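5' nucleotidase family protein (PDB 4Q7F) belongs to the 5'-nucleotidase family and joins a calcineurin-like phosphoesterase domain, which holds manganese and magnesium ions, to a C-terminal 5'-nucleotidase domain. Local coordinates at residues A[20-25]-A[148-153]; A[118-123]-A[140-145]. All blocks are in the same frame, centred on the assembly; numbering follows the deposited sequence.

Contact 1: A[20-25]-A[148-153]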
# COMPACT_ATOMS: atom_id res chain seq x y z
N ILE A 20 6.80 -28.45 -12.22
CA ILE A 20 7.39 -27.48 -11.33
C ILE A 20 6.34 -26.49 -10.93
O ILE A 20 5.60 -25.94 -11.78
CB ILE A 20 8.60 -26.78 -11.98
CG1 ILE A 20 9.19 -25.72 -11.03
CG2 ILE A 20 8.22 -26.18 -13.33
CD1 ILE A 20 10.38 -24.98 -11.60
N ALA A 21 6.26 -26.25 -9.63
CA ALA A 21 5.28 -25.31 -9.13
C ALA A 21 5.91 -24.05 -8.60
O ALA A 21 6.94 -24.09 -7.91
CB ALA A 21 4.43 -25.97 -8.04
N PHE A 22 5.25 -22.94 -8.92
CA PHE A 22 5.64 -21.62 -8.47
C PHE A 22 4.60 -21.10 -7.51
O PHE A 22 3.44 -20.98 -7.86
CB PHE A 22 5.75 -20.66 -9.65
CG PHE A 22 6.90 -20.94 -10.56
CD1 PHE A 22 6.77 -21.80 -11.63
CD2 PHE A 22 8.13 -20.31 -10.35
CE1 PHE A 22 7.83 -22.03 -12.48
CE2 PHE A 22 9.19 -20.55 -11.19
CZ PHE A 22 9.05 -21.42 -12.26
N TYR A 23 5.03 -20.81 -6.29
CA TYR A 23 4.18 -20.26 -5.24
C TYR A 23 4.57 -18.82 -4.95
O TYR A 23 5.76 -18.51 -4.75
CB TYR A 23 4.37 -21.04 -3.94
CG TYR A 23 3.91 -22.45 -4.03
CD1 TYR A 23 2.57 -22.76 -3.79
CD2 TYR A 23 4.79 -23.48 -4.35
CE1 TYR A 23 2.12 -24.05 -3.86
CE2 TYR A 23 4.36 -24.79 -4.42
CZ TYR A 23 3.02 -25.06 -4.18
OH TYR A 23 2.56 -26.32 -4.25
N VAL A 24 3.58 -17.96 -4.86
CA VAL A 24 3.87 -16.58 -4.59
C VAL A 24 2.92 -15.96 -3.59
O VAL A 24 1.73 -16.24 -3.59
CB VAL A 24 3.88 -15.74 -5.91
CG1 VAL A 24 2.62 -15.97 -6.73
CG2 VAL A 24 4.06 -14.25 -5.61
N VAL A 25 3.52 -15.18 -2.68
CA VAL A 25 2.78 -14.32 -1.76
C VAL A 25 3.17 -12.91 -2.19
O VAL A 25 4.27 -12.67 -2.73
CB VAL A 25 3.09 -14.57 -0.27
CG1 VAL A 25 2.50 -15.89 0.16
CG2 VAL A 25 4.58 -14.52 0.03
N LYS A 148 17.35 -13.56 -12.85
CA LYS A 148 17.85 -14.84 -12.33
C LYS A 148 17.52 -15.96 -13.32
O LYS A 148 16.42 -16.01 -13.87
CB LYS A 148 17.19 -15.15 -10.98
CG LYS A 148 17.48 -16.52 -10.36
CD LYS A 148 16.68 -16.69 -9.07
CE LYS A 148 16.73 -18.12 -8.54
NZ LYS A 148 18.12 -18.59 -8.26
N TYR A 149 18.47 -16.86 -13.54
CA TYR A 149 18.24 -17.97 -14.44
C TYR A 149 18.49 -19.28 -13.69
O TYR A 149 19.36 -19.34 -12.83
CB TYR A 149 19.19 -17.90 -15.64
CG TYR A 149 18.97 -16.72 -16.57
CD1 TYR A 149 17.94 -16.74 -17.50
CD2 TYR A 149 19.82 -15.62 -16.55
CE1 TYR A 149 17.73 -15.66 -18.37
CE2 TYR A 149 19.64 -14.55 -17.43
CZ TYR A 149 18.59 -14.57 -18.33
OH TYR A 149 18.40 -13.53 -19.19
N PHE A 150 17.69 -20.31 -13.99
CA PHE A 150 17.92 -21.65 -13.41
C PHE A 150 17.38 -22.72 -14.35
O PHE A 150 16.58 -22.43 -15.24
CB PHE A 150 17.33 -21.78 -12.00
CG PHE A 150 15.85 -21.60 -11.93
CD1 PHE A 150 15.30 -20.34 -11.71
CD2 PHE A 150 15.00 -22.68 -12.05
CE1 PHE A 150 13.93 -20.17 -11.64
CE2 PHE A 150 13.62 -22.52 -11.98
CZ PHE A 150 13.09 -21.26 -11.77
N GLN A 151 17.85 -23.95 -14.18
CA GLN A 151 17.41 -25.05 -15.03
C GLN A 151 16.30 -25.91 -14.44
O GLN A 151 16.23 -26.14 -13.23
CB GLN A 151 18.58 -25.96 -15.45
CG GLN A 151 19.49 -25.31 -16.48
CD GLN A 151 20.12 -24.06 -15.94
OE1 GLN A 151 20.71 -24.07 -14.86
NE2 GLN A 151 20.01 -22.96 -16.69
N VAL A 152 15.44 -26.37 -15.33
CA VAL A 152 14.38 -27.32 -15.03
C VAL A 152 14.57 -28.37 -16.11
O VAL A 152 14.22 -28.15 -17.29
CB VAL A 152 12.97 -26.72 -15.14
CG1 VAL A 152 11.93 -27.81 -14.88
CG2 VAL A 152 12.82 -25.56 -14.18
N GLY A 153 15.20 -29.48 -15.73
CA GLY A 153 15.52 -30.51 -16.69
C GLY A 153 16.49 -29.89 -17.68
O GLY A 153 17.44 -29.23 -17.29
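Ile20, whose backbone is hydrogen-bonded to Leu276 in strand 270-278, meets Val152 methyl to methyl, with Ile20 CD1 3.6 Å from Val152 CG2. This is the closest approach in a contact that is wholly apolar between the two segments and buries 143 Å² in all. The isoleucine reaches so far because its chain is fully extended: CG1 lies anti to the backbone N (chi1 178°) and CD1 continues the zigzag. The same methyl also lies at the rim of the Phe150 ring, 4.1 Å from Phe150 CE2 and near the plane of that ring. Phe22 and Phe150 come at each other from opposite directions and touch edge against edge; Phe22 CE2 is 4.0 Å from Phe150 CZ, and each atom lies close to the plane of the other ring. Neither face is used between these two phenylalanines, so the pair is not a stack. Phe150 instead stacks on Phe66 of strand 65-69, a residue that Ile20 also touches. The segment axes come within 10.7 Å and their directions differ by 142°, too far apart for backbone pairing and in keeping with two sheets packed face to face, as in the layered sandwich of calcineurin-like phosphoesterases. Strand 19-25 is an inner strand of the first sheet, hydrogen-bonded to strands 65-69 and 270-278, whereas strand 147-152 forms an edge of the second, where Val157 of the adjoining strand 155-163 packs against both Phe150 and Val152.

Contact 2: A[118-123]-A[140-145]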
# COMPACT_ATOMS: atom_id res chain seq x y z
N TYR A 118 17.66 1.56 5.87
CA TYR A 118 16.87 0.51 6.50
C TYR A 118 16.61 -0.60 5.46
O TYR A 118 16.83 -1.77 5.74
CB TYR A 118 15.58 1.09 7.04
CG TYR A 118 14.73 0.12 7.83
CD1 TYR A 118 14.99 -0.13 9.18
CD2 TYR A 118 13.64 -0.50 7.25
CE1 TYR A 118 14.19 -1.00 9.91
CE2 TYR A 118 12.84 -1.35 7.97
CZ TYR A 118 13.12 -1.60 9.29
OH TYR A 118 12.30 -2.46 9.97
N LEU A 119 16.24 -0.21 4.24
CA LEU A 119 16.00 -1.18 3.16
C LEU A 119 17.27 -1.96 2.80
O LEU A 119 17.26 -3.20 2.76
CB LEU A 119 15.45 -0.49 1.92
CG LEU A 119 15.20 -1.40 0.71
CD1 LEU A 119 14.28 -2.56 1.08
CD2 LEU A 119 14.63 -0.61 -0.45
N LYS A 120 18.37 -1.24 2.56
CA LYS A 120 19.63 -1.88 2.20
C LYS A 120 20.06 -2.89 3.26
O LYS A 120 20.47 -4.01 2.92
CB LYS A 120 20.74 -0.85 1.95
CG LYS A 120 20.55 0.02 0.71
CD LYS A 120 21.79 0.86 0.46
CE LYS A 120 21.69 1.70 -0.80
NZ LYS A 120 22.87 2.60 -0.96
N ASP A 121 19.99 -2.49 4.54
CA ASP A 121 20.32 -3.40 5.65
C ASP A 121 19.44 -4.67 5.61
O ASP A 121 19.89 -5.79 5.88
CB ASP A 121 20.13 -2.69 6.98
CG ASP A 121 20.39 -3.59 8.16
OD1 ASP A 121 21.56 -3.99 8.34
OD2 ASP A 121 19.43 -3.89 8.92
N THR A 122 18.15 -4.47 5.32
CA THR A 122 17.20 -5.56 5.21
C THR A 122 17.62 -6.54 4.10
O THR A 122 17.76 -7.77 4.33
CB THR A 122 15.77 -5.00 4.98
OG1 THR A 122 15.35 -4.30 6.16
CG2 THR A 122 14.78 -6.09 4.70
N LEU A 123 17.93 -6.00 2.91
CA LEU A 123 18.31 -6.87 1.81
C LEU A 123 19.54 -7.72 2.11
O LEU A 123 19.61 -8.87 1.67
CB LEU A 123 18.53 -6.09 0.51
CG LEU A 123 17.32 -5.27 0.03
CD1 LEU A 123 17.59 -4.63 -1.33
CD2 LEU A 123 16.09 -6.14 -0.04
N SER A 140 23.75 2.03 -11.63
CA SER A 140 23.52 0.59 -11.63
C SER A 140 22.24 0.30 -10.83
O SER A 140 21.66 1.20 -10.23
CB SER A 140 24.71 -0.18 -11.05
OG SER A 140 24.85 0.06 -9.66
N THR A 141 21.78 -0.95 -10.87
CA THR A 141 20.57 -1.33 -10.15
C THR A 141 20.79 -1.22 -8.64
O THR A 141 21.88 -1.48 -8.15
CB THR A 141 20.10 -2.74 -10.53
OG1 THR A 141 21.16 -3.69 -10.31
CG2 THR A 141 19.65 -2.79 -12.00
N LEU A 142 19.76 -0.78 -7.94
CA LEU A 142 19.80 -0.69 -6.48
C LEU A 142 20.11 -2.07 -5.92
O LEU A 142 20.99 -2.22 -5.07
CB LEU A 142 18.46 -0.18 -5.95
CG LEU A 142 18.20 -0.32 -4.45
CD1 LEU A 142 19.24 0.40 -3.60
CD2 LEU A 142 16.80 0.19 -4.13
N THR A 143 19.39 -3.08 -6.41
CA THR A 143 19.62 -4.49 -6.00
C THR A 143 20.78 -5.07 -6.78
O THR A 143 21.14 -4.58 -7.86
CB THR A 143 18.38 -5.38 -6.23
OG1 THR A 143 17.92 -5.30 -7.60
CG2 THR A 143 17.26 -4.98 -5.32
N ASP A 144 21.40 -6.11 -6.21
CA ASP A 144 22.51 -6.77 -6.88
C ASP A 144 22.12 -7.21 -8.29
O ASP A 144 22.89 -7.04 -9.23
CB ASP A 144 23.00 -7.99 -6.08
CG ASP A 144 23.64 -7.61 -4.76
OD1 ASP A 144 23.98 -6.44 -4.57
OD2 ASP A 144 23.80 -8.50 -3.90
N ASN A 145 20.94 -7.79 -8.43
CA ASN A 145 20.49 -8.26 -9.73
C ASN A 145 19.03 -7.98 -9.98
O ASN A 145 18.26 -7.72 -9.06
CB ASN A 145 20.71 -9.76 -9.86
CG ASN A 145 22.16 -10.13 -10.07
OD1 ASN A 145 22.72 -9.92 -11.14
ND2 ASN A 145 22.77 -10.72 -9.06
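Leu142, with 59 Å² covered, supplies the largest share of a contact that sets helix 116-125 of the calcineurin-like phosphoesterase fold against the turn leaving a small antiparallel hairpin, strands 135-137 and 140-141. Its CG stands anti to the backbone N (chi1 167°), which carries both methyls toward the helix. There they divide their work: Leu142 CD1 lies 3.9 Å from Lys120 CE, and Leu142 CD2 is 4.3 Å from Leu119 CD2, one helical residue earlier. Lys120 therefore contributes the aliphatic part of its extended chain, crossing the leucine at a slant, while its NZ goes on to a salt bridge with Glu137 OE2. Glu137 lies in strand 135-137, so the salt bridge ties the lysine to the hairpin; Leu142 touches the same glutamate and is hydrogen-bonded through its backbone to Ile135. Leu123, one turn along the helix from Leu119, makes a separate touch, its CD1 4.0 Å from Thr143 CG2. The threonine can serve both sides of the turn: its OG1 sits between the backbone N and the carbonyl carbon, which leaves CG2 beside the backbone N and facing Leu123. That OG1 donates to Asn145 O at 2.8 Å, from 49° above the carbonyl plane. On the helix, Tyr118 O takes two bonds from one residue, the backbone N and the OG1 of Thr122, which reach it from opposite faces of the carbonyl plane; that doubled grip lies in the turn that carries Leu119 and Lys120. The turn from the hairpin has its own brace, Thr141 OG1 donating to Thr143 O at 2.6 Å with a C=O...O angle of 163°, nearly in line with the carbonyl bond.

Both contacts lie within the calcineurin-like phosphoesterase range, their centres 22 Å apart, and both segments of contact 2, 118-123 and 140-145, sit inside the chain loop that contact 1 closes. Strand 140-141 is followed directly by strand 147-152, so the chain passes from the turn packed on the helix straight into the edge strand of a sheet. Neither contact contributes a metal ligand, yet both have the site near in sequence: strand 19-25 leads into Asp27 and His29 at the manganese, whereas helix 116-125 follows Asn109, a magnesium ligand, and His110 of the ligand pocket. Of contact 2, the side chain of Leu119 lies about 12 Å from the magnesium ion and about 14 Å from the manganese.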